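Local coordinates for protein putative alpha-L-fucosidase (Bacteroides thetaiotaomicron, PDB 4OZO) that probably hydrolyses alpha-L-fucosides as a family 29 glycoside hydrolase, with a TIM-barrel catalytic domain followed by an F5/8 type C domain, at residues R207-E212 / G238-M243; A213-D218 / V286-V291. All blocks are in the same frame, centred on the assembly; numbering follows the deposited sequence.

Contact 1: R207-E212 / G238-M243; sequences RWMGNE and GLNEGM. With OTN (2-nitrophenyl 1-thio-beta-D-galactopyranoside), chain E.
The carbonyl oxygen of Leu-239 is gripped by two nitrogens of Arg-207, which meets it side-on with its guanidinium edge. NE comes within 2.8 Å of Leu-239 O, in the carbonyl plane on a lone pair, while NH2 reaches the same oxygen at 2.9 Å from above that plane. CG of Arg-207 stands between its backbone N and carbonyl carbon (chi1 68°), and the chain runs extended from there to NE. The other terminal nitrogen, NH1, bonds to the carbonyls of Trp-221 and Ile-250, so the group is fixed from several sides. NH2 also passes 3.4 Å from CA of Gly-242, whose positive phi favours glycine. A third hydrogen bond joins the segments, from Asn-240 ND2 to Met-209 O (3.0 Å, 163° at the hydrogen), with the oxygen in the amide plane; Glu-215 O is the other partner of ND2. The loop 207-212 follows strand 206-207 of the parallel barrel sheet, the catalytic TIM-barrel fold of this family, and packs against helix 236-240. CB of Leu-239 lies 3.8 Å from Trp-208 O. The Trp-208 indole lies between its own loop and the ligand: Gly-210 N sits over one face, and C5 of the thiogalactoside lies 3.4 Å above the centre of the opposite face. A sugar laid over the face of a tryptophan is characteristic of carbohydrate-binding pockets. Glu-212, its chain extended beyond CG, brings OE2 beside the ligand hydroxyl O6, and its OE1 accepts from Trp-262 NE1.

Contact 2: A213-D218 / V286-V291; sequences AGEAGD and VGRNSV
Arg-288 sets CG anti to its carbonyl carbon (chi1 -73°) and then runs extended to NE, which carries its guanidinium across the backbone of Ala-216 and Gly-217. Two loops of the TIM barrel meet here: segment 213-218 comes after strand 206-207, and the loop 286-291 leads from helix 275-283 into strand 291-295. NH1 of Arg-288 donates to Ala-216 O at 2.7 Å, approaching almost in line with the C=O bond, and the oxygen is tilted 19° from the guanidinium plane. CD of the same chain rests 3.5 Å from Gly-217 O. CB of Asp-218 covers one guanidinium face near its rim, while the carboxylate of Asp-218 forms a salt bridge to Lys-416. Glu-215 OE1 stays 4.2 Å from NH1, too far for a salt bridge, though its negative charge may still favour the positive charge of the arginine. With an alanine in place of Arg-288, Ala-216 O would probably lose this donor and a gap would be likely to open beside Gly-217 O and CB of Asp-218. Trp-423 of the neighbouring strand 423-427 also touches Arg-288. Deeper in, Ser-290 bonds through OG to Ala-252 O and Thr-254 OG1, and its CB meets CB of Ala-216 at 4.1 Å.

In the fold
The first segments of the two contacts are consecutive: 207-212 runs directly into 213-218, and the contact centres lie 9 Å apart. Asn-240 ties the contacts together, since its ND2 lies 2.9 Å from Glu-215 O and its O 2.9 Å from Gly-217 N, both probable hydrogen bonds. Asn-211 accepts from Ala-213 N through OD1 and donates through ND2 to Glu-215 O, so this carbonyl is held from two asparagines of contact 1. Contact 1 borders the sugar pocket, where Asp-166, Gly-167, Glu-232 and Asp-255 also bind the thiogalactoside. Contact 2 lies farther off, with the Ser-290 side chain about 12 Å from the ligand, and faces strand 423-427 of the F5/8 type C domain.

Contact 1: R207-E212 / G238-M243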
ATOM      1  N   ARG A 207     -14.539 -27.722   4.405  1.00  8.61           N
ATOM      2  CA  ARG A 207     -15.117 -28.034   3.109  1.00  8.19           C
ATOM      3  C   ARG A 207     -15.027 -26.855   2.145  1.00 13.10           C
ATOM      4  O   ARG A 207     -14.878 -25.708   2.552  1.00 13.43           O
ATOM      5  CB  ARG A 207     -16.595 -28.399   3.279  1.00 12.31           C
ATOM      6  CG  ARG A 207     -17.493 -27.221   3.705  1.00 10.55           C
ATOM      7  CD  ARG A 207     -18.953 -27.612   3.767  1.00 12.09           C
ATOM      8  NE  ARG A 207     -19.872 -26.476   3.706  1.00 15.77           N
ATOM      9  CZ  ARG A 207     -20.470 -25.938   4.766  1.00 15.10           C
ATOM     10  NH1 ARG A 207     -20.247 -26.428   5.980  1.00 14.80           N
ATOM     11  NH2 ARG A 207     -21.293 -24.911   4.619  1.00 12.64           N
ATOM     12  N   TRP A 208     -15.151 -27.142   0.858  1.00 10.90           N
ATOM     13  CA  TRP A 208     -15.366 -26.097  -0.116  1.00 12.58           C
ATOM     14  C   TRP A 208     -16.790 -25.563   0.057  1.00 13.72           C
ATOM     15  O   TRP A 208     -17.618 -26.201   0.716  1.00 13.55           O
ATOM     16  CB  TRP A 208     -15.185 -26.645  -1.535  1.00 12.67           C
ATOM     17  CG  TRP A 208     -15.192 -25.572  -2.577  1.00 14.96           C
ATOM     18  CD1 TRP A 208     -14.707 -24.294  -2.455  1.00 13.10           C
ATOM     19  CD2 TRP A 208     -15.731 -25.668  -3.893  1.00 17.24           C
ATOM     20  NE1 TRP A 208     -14.898 -23.604  -3.621  1.00 10.83           N
ATOM     21  CE2 TRP A 208     -15.527 -24.420  -4.521  1.00 12.21           C
ATOM     22  CE3 TRP A 208     -16.355 -26.693  -4.612  1.00 18.11           C
ATOM     23  CZ2 TRP A 208     -15.926 -24.172  -5.831  1.00 16.04           C
ATOM     24  CZ3 TRP A 208     -16.756 -26.441  -5.916  1.00 16.43           C
ATOM     25  CH2 TRP A 208     -16.542 -25.193  -6.510  1.00 16.32           C
ATOM     26  N   MET A 209     -17.080 -24.412  -0.547  1.00 13.46           N
ATOM     27  CA  MET A 209     -18.409 -23.817  -0.466  1.00 14.24           C
ATOM     28  C   MET A 209     -19.045 -23.509  -1.823  1.00 15.46           C
ATOM     29  O   MET A 209     -19.959 -22.691  -1.910  1.00 16.47           O
ATOM     30  CB  MET A 209     -18.414 -22.579   0.435  1.00 14.81           C
ATOM     31  CG  MET A 209     -17.125 -21.744   0.403  1.00 14.84           C
ATOM     32  SD  MET A 209     -16.642 -21.143  -1.225  1.00 13.04           S
ATOM     33  CE  MET A 209     -17.949 -19.974  -1.612  1.00 11.84           C
ATOM     34  N   GLY A 210     -18.566 -24.164  -2.877  1.00 13.36           N
ATOM     35  CA  GLY A 210     -19.316 -24.211  -4.120  1.00 11.96           C
ATOM     36  C   GLY A 210     -19.048 -23.195  -5.212  1.00 14.66           C
ATOM     37  O   GLY A 210     -19.523 -23.361  -6.336  1.00 12.20           O
ATOM     38  N   ASN A 211     -18.305 -22.142  -4.905  1.00  9.94           N
ATOM     39  CA  ASN A 211     -17.921 -21.204  -5.947  1.00 12.92           C
ATOM     40  C   ASN A 211     -16.561 -20.580  -5.663  1.00 16.24           C
ATOM     41  O   ASN A 211     -15.967 -20.801  -4.606  1.00 15.27           O
ATOM     42  CB  ASN A 211     -18.981 -20.114  -6.150  1.00 11.82           C
ATOM     43  CG  ASN A 211     -19.145 -19.217  -4.923  1.00 14.47           C
ATOM     44  OD1 ASN A 211     -18.367 -18.287  -4.704  1.00 12.69           O
ATOM     45  ND2 ASN A 211     -20.164 -19.498  -4.120  1.00 15.78           N
ATOM     46  N   GLU A 212     -16.074 -19.802  -6.617  1.00 14.22           N
ATOM     47  CA  GLU A 212     -14.776 -19.174  -6.480  1.00 19.84           C
ATOM     48  C   GLU A 212     -14.938 -17.677  -6.651  1.00 15.61           C
ATOM     49  O   GLU A 212     -14.085 -17.012  -7.227  1.00 12.07           O
ATOM     50  CB  GLU A 212     -13.794 -19.743  -7.508  1.00 16.87           C
ATOM     51  CG  GLU A 212     -13.432 -21.196  -7.254  1.00 18.52           C
ATOM     52  CD  GLU A 212     -12.462 -21.751  -8.288  1.00 23.62           C
ATOM     53  OE1 GLU A 212     -12.231 -21.074  -9.315  1.00 15.68           O
ATOM     54  OE2 GLU A 212     -11.928 -22.862  -8.069  1.00 21.75           O
ATOM     55  N   GLY A 238     -25.811 -27.245  -0.318  1.00 17.67           N
ATOM     56  CA  GLY A 238     -25.328 -28.040   0.794  1.00 17.94           C
ATOM     57  C   GLY A 238     -23.883 -27.723   1.099  1.00 18.81           C
ATOM     58  O   GLY A 238     -23.413 -27.920   2.215  1.00 21.55           O
ATOM     59  N   LEU A 239     -23.158 -27.243   0.100  1.00 17.80           N
ATOM     60  CA  LEU A 239     -21.791 -26.817   0.339  1.00 19.94           C
ATOM     61  C   LEU A 239     -21.771 -25.340   0.707  1.00 18.60           C
ATOM     62  O   LEU A 239     -21.128 -24.937   1.687  1.00 15.11           O
ATOM     63  CB  LEU A 239     -20.926 -27.073  -0.894  1.00 22.58           C
ATOM     64  CG  LEU A 239     -20.752 -28.554  -1.235  1.00 19.47           C
ATOM     65  CD1 LEU A 239     -19.839 -28.690  -2.443  1.00 18.98           C
ATOM     66  CD2 LEU A 239     -20.204 -29.313  -0.040  1.00 11.95           C
ATOM     67  N   ASN A 240     -22.497 -24.547  -0.077  1.00 14.86           N
ATOM     68  CA  ASN A 240     -22.516 -23.108   0.091  1.00 18.41           C
ATOM     69  C   ASN A 240     -23.196 -22.659   1.384  1.00 21.54           C
ATOM     70  O   ASN A 240     -22.646 -21.856   2.133  1.00 19.25           O
ATOM     71  CB  ASN A 240     -23.179 -22.448  -1.109  1.00 21.07           C
ATOM     72  CG  ASN A 240     -23.055 -20.935  -1.080  1.00 23.07           C
ATOM     73  OD1 ASN A 240     -24.018 -20.237  -0.787  1.00 23.18           O
ATOM     74  ND2 ASN A 240     -21.868 -20.427  -1.389  1.00 15.64           N
ATOM     75  N   GLU A 241     -24.384 -23.193   1.649  1.00 21.58           N
ATOM     76  CA  GLU A 241     -25.128 -22.823   2.835  1.00 14.99           C
ATOM     77  C   GLU A 241     -24.900 -23.798   3.962  1.00 16.96           C
ATOM     78  O   GLU A 241     -24.948 -23.430   5.143  1.00 14.42           O
ATOM     79  CB  GLU A 241     -26.613 -22.732   2.525  1.00 20.15           C
ATOM     80  CG  GLU A 241     -26.965 -21.575   1.616  1.00 21.71           C
ATOM     81  CD  GLU A 241     -28.453 -21.434   1.422  1.00 25.83           C
ATOM     82  OE1 GLU A 241     -29.208 -22.260   1.985  1.00 31.22           O
ATOM     83  OE2 GLU A 241     -28.870 -20.494   0.717  1.00 33.81           O
ATOM     84  N   GLY A 242     -24.650 -25.050   3.600  1.00 18.98           N
ATOM     85  CA  GLY A 242     -24.530 -26.092   4.603  1.00 16.13           C
ATOM     86  C   GLY A 242     -25.906 -26.530   5.071  1.00 16.23           C
ATOM     87  O   GLY A 242     -26.917 -26.230   4.430  1.00 12.01           O
ATOM     88  N   MET A 243     -25.950 -27.258   6.180  1.00 16.50           N
ATOM     89  CA  MET A 243     -27.222 -27.742   6.702  1.00 15.33           C
ATOM     90  C   MET A 243     -27.231 -27.666   8.216  1.00 14.21           C
ATOM     91  O   MET A 243     -26.310 -28.138   8.879  1.00 15.28           O
ATOM     92  CB  MET A 243     -27.465 -29.182   6.261  1.00 15.56           C
ATOM     93  CG  MET A 243     -27.638 -29.373   4.774  1.00 16.74           C
ATOM     94  SD  MET A 243     -27.409 -31.113   4.317  1.00 35.41           S
ATOM     95  CE  MET A 243     -27.570 -31.003   2.533  1.00 25.42           C
TER
HETATM   96  O2' OTN E 503     -14.504 -26.039 -13.918  1.00 54.05           O
HETATM   97  N1' OTN E 503     -14.142 -26.417 -12.560  1.00 31.17           N
HETATM   98  O3' OTN E 503     -13.556 -27.617 -12.336  1.00 34.26           O
HETATM   99  C2' OTN E 503     -14.393 -25.522 -11.586  1.00 27.83           C
HETATM  100  C3' OTN E 503     -15.036 -24.338 -11.935  1.00 29.01           C
HETATM  101  C4' OTN E 503     -15.328 -23.375 -10.984  1.00 21.18           C
HETATM  102  C5' OTN E 503     -14.990 -23.601  -9.661  1.00 25.19           C
HETATM  103  C6' OTN E 503     -14.366 -24.790  -9.307  1.00 23.58           C
HETATM  104  C1' OTN E 503     -14.081 -25.776 -10.245  1.00 22.16           C
HETATM  105  S01 OTN E 503     -13.261 -27.207  -9.666  1.00 29.31           S
HETATM  106  C1  OTN E 503     -13.476 -27.070  -7.897  1.00 26.96           C
HETATM  107  O5  OTN E 503     -12.566 -26.115  -7.246  1.00 25.30           O
HETATM  108  C5  OTN E 503     -12.813 -26.097  -5.833  1.00 18.61           C
HETATM  109  C6  OTN E 503     -11.864 -25.079  -5.199  1.00 16.25           C
HETATM  110  O6  OTN E 503     -12.112 -23.788  -5.758  1.00 17.33           O
HETATM  111  C4  OTN E 503     -12.569 -27.482  -5.219  1.00 17.98           C
HETATM  112  O4  OTN E 503     -11.221 -27.902  -5.454  1.00 22.20           O
HETATM  113  C3  OTN E 503     -13.504 -28.440  -5.900  1.00 25.20           C
HETATM  114  O3  OTN E 503     -13.375 -29.794  -5.377  1.00 29.91           O
HETATM  115  C2  OTN E 503     -13.180 -28.433  -7.382  1.00 19.75           C
HETATM  116  O2  OTN E 503     -14.086 -29.343  -7.972  1.00 25.78           O

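Contact 2: A213-D218 / V286-V291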
ATOM      1  N   ALA A 213     -16.054 -17.162  -6.146  1.00 16.28           N
ATOM      2  CA  ALA A 213     -16.379 -15.749  -6.288  1.00 13.99           C
ATOM      3  C   ALA A 213     -16.311 -15.045  -4.947  1.00 14.29           C
ATOM      4  O   ALA A 213     -16.554 -13.842  -4.850  1.00 18.06           O
ATOM      5  CB  ALA A 213     -17.743 -15.581  -6.902  1.00 12.56           C
ATOM      6  N   GLY A 214     -15.971 -15.799  -3.911  1.00 12.24           N
ATOM      7  CA  GLY A 214     -15.816 -15.223  -2.592  1.00 12.67           C
ATOM      8  C   GLY A 214     -17.116 -15.048  -1.827  1.00 15.84           C
ATOM      9  O   GLY A 214     -17.187 -14.196  -0.940  1.00 17.94           O
ATOM     10  N   GLU A 215     -18.139 -15.842  -2.145  1.00 11.93           N
ATOM     11  CA  GLU A 215     -19.393 -15.774  -1.397  1.00 12.79           C
ATOM     12  C   GLU A 215     -19.820 -17.091  -0.789  1.00 13.97           C
ATOM     13  O   GLU A 215     -20.354 -17.949  -1.493  1.00 16.35           O
ATOM     14  CB  GLU A 215     -20.538 -15.311  -2.289  1.00 15.91           C
ATOM     15  CG  GLU A 215     -20.220 -14.143  -3.169  0.97 20.79           C
ATOM     16  CD  GLU A 215     -21.429 -13.706  -3.939  0.47 26.76           C
ATOM     17  OE1 GLU A 215     -22.555 -13.886  -3.410  1.00 21.29           O
ATOM     18  OE2 GLU A 215     -21.247 -13.199  -5.069  1.00 36.00           O
ATOM     19  N   ALA A 216     -19.625 -17.241   0.519  1.00 12.16           N
ATOM     20  CA  ALA A 216     -20.268 -18.326   1.255  1.00 11.17           C
ATOM     21  C   ALA A 216     -21.771 -18.039   1.298  1.00 14.24           C
ATOM     22  O   ALA A 216     -22.216 -16.982   0.858  1.00 17.67           O
ATOM     23  CB  ALA A 216     -19.695 -18.436   2.657  1.00 10.94           C
ATOM     24  N   GLY A 217     -22.566 -18.956   1.822  1.00 13.66           N
ATOM     25  CA  GLY A 217     -23.996 -18.742   1.797  1.00 15.33           C
ATOM     26  C   GLY A 217     -24.558 -17.829   2.870  1.00 16.88           C
ATOM     27  O   GLY A 217     -23.921 -17.550   3.884  1.00 14.97           O
ATOM     28  N   ASP A 218     -25.781 -17.369   2.643  1.00 19.44           N
ATOM     29  CA  ASP A 218     -26.549 -16.711   3.686  1.00 16.51           C
ATOM     30  C   ASP A 218     -27.841 -17.499   3.866  1.00 14.88           C
ATOM     31  O   ASP A 218     -28.757 -17.384   3.061  1.00 20.79           O
ATOM     32  CB  ASP A 218     -26.826 -15.259   3.299  1.00 14.62           C
ATOM     33  CG  ASP A 218     -27.563 -14.488   4.380  1.00 16.52           C
ATOM     34  OD1 ASP A 218     -28.051 -13.373   4.087  1.00 23.35           O
ATOM     35  OD2 ASP A 218     -27.657 -14.984   5.517  1.00 16.79           O
ATOM     36  N   VAL A 286     -15.479 -14.089   5.642  1.00 13.00           N
ATOM     37  CA  VAL A 286     -15.245 -13.972   7.077  1.00 16.13           C
ATOM     38  C   VAL A 286     -16.527 -13.510   7.795  1.00 15.24           C
ATOM     39  O   VAL A 286     -16.823 -13.948   8.913  1.00 13.42           O
ATOM     40  CB  VAL A 286     -14.093 -12.982   7.383  1.00 18.54           C
ATOM     41  CG1 VAL A 286     -13.805 -12.938   8.893  1.00 13.51           C
ATOM     42  CG2 VAL A 286     -12.842 -13.367   6.600  1.00 15.01           C
ATOM     43  N   GLY A 287     -17.281 -12.634   7.129  1.00 12.55           N
ATOM     44  CA  GLY A 287     -18.515 -12.092   7.665  1.00 12.17           C
ATOM     45  C   GLY A 287     -19.691 -13.044   7.584  1.00 14.73           C
ATOM     46  O   GLY A 287     -20.784 -12.733   8.059  1.00 12.27           O
ATOM     47  N   ARG A 288     -19.461 -14.207   6.979  1.00 15.31           N
ATOM     48  CA  ARG A 288     -20.500 -15.215   6.825  1.00 11.23           C
ATOM     49  C   ARG A 288     -20.074 -16.573   7.384  1.00 14.83           C
ATOM     50  O   ARG A 288     -20.259 -17.619   6.735  1.00 14.56           O
ATOM     51  CB  ARG A 288     -20.894 -15.355   5.357  1.00 12.56           C
ATOM     52  CG  ARG A 288     -21.723 -14.200   4.819  1.00 12.01           C
ATOM     53  CD  ARG A 288     -22.223 -14.516   3.422  1.00 11.91           C
ATOM     54  NE  ARG A 288     -23.114 -13.492   2.886  1.00 14.23           N
ATOM     55  CZ  ARG A 288     -23.496 -13.449   1.611  1.00 15.88           C
ATOM     56  NH1 ARG A 288     -23.048 -14.364   0.759  1.00 12.94           N
ATOM     57  NH2 ARG A 288     -24.309 -12.494   1.179  1.00 13.52           N
ATOM     58  N   ASN A 289     -19.495 -16.553   8.582  1.00 12.12           N
ATOM     59  CA  ASN A 289     -19.154 -17.784   9.280  1.00 12.61           C
ATOM     60  C   ASN A 289     -18.166 -18.662   8.503  1.00 15.72           C
ATOM     61  O   ASN A 289     -18.116 -19.876   8.691  1.00 13.68           O
ATOM     62  CB  ASN A 289     -20.434 -18.557   9.610  1.00 13.20           C
ATOM     63  CG  ASN A 289     -20.196 -19.720  10.564  1.00 16.74           C
ATOM     64  OD1 ASN A 289     -19.374 -19.638  11.486  1.00 13.15           O
ATOM     65  ND2 ASN A 289     -20.906 -20.824  10.328  1.00 13.81           N
ATOM     66  N   SER A 290     -17.364 -18.044   7.638  1.00 18.93           N
ATOM     67  CA  SER A 290     -16.356 -18.788   6.882  1.00 16.07           C
ATOM     68  C   SER A 290     -14.922 -18.307   7.146  1.00 16.34           C
ATOM     69  O   SER A 290     -14.666 -17.541   8.071  1.00 17.71           O
ATOM     70  CB  SER A 290     -16.665 -18.732   5.383  1.00 14.23           C
ATOM     71  OG  SER A 290     -15.776 -19.568   4.659  1.00 15.31           O
ATOM     72  N   VAL A 291     -13.985 -18.787   6.340  1.00 14.16           N
ATOM     73  CA  VAL A 291     -12.640 -18.240   6.327  1.00 11.01           C
ATOM     74  C   VAL A 291     -12.292 -17.907   4.881  1.00 13.62           C
ATOM     75  O   VAL A 291     -12.606 -18.671   3.959  1.00 13.82           O
ATOM     76  CB  VAL A 291     -11.611 -19.212   6.934  1.00  9.45           C
ATOM     77  CG1 VAL A 291     -10.198 -18.829   6.539  1.00 10.90           C
ATOM     78  CG2 VAL A 291     -11.759 -19.276   8.465  1.00 10.24           C
TER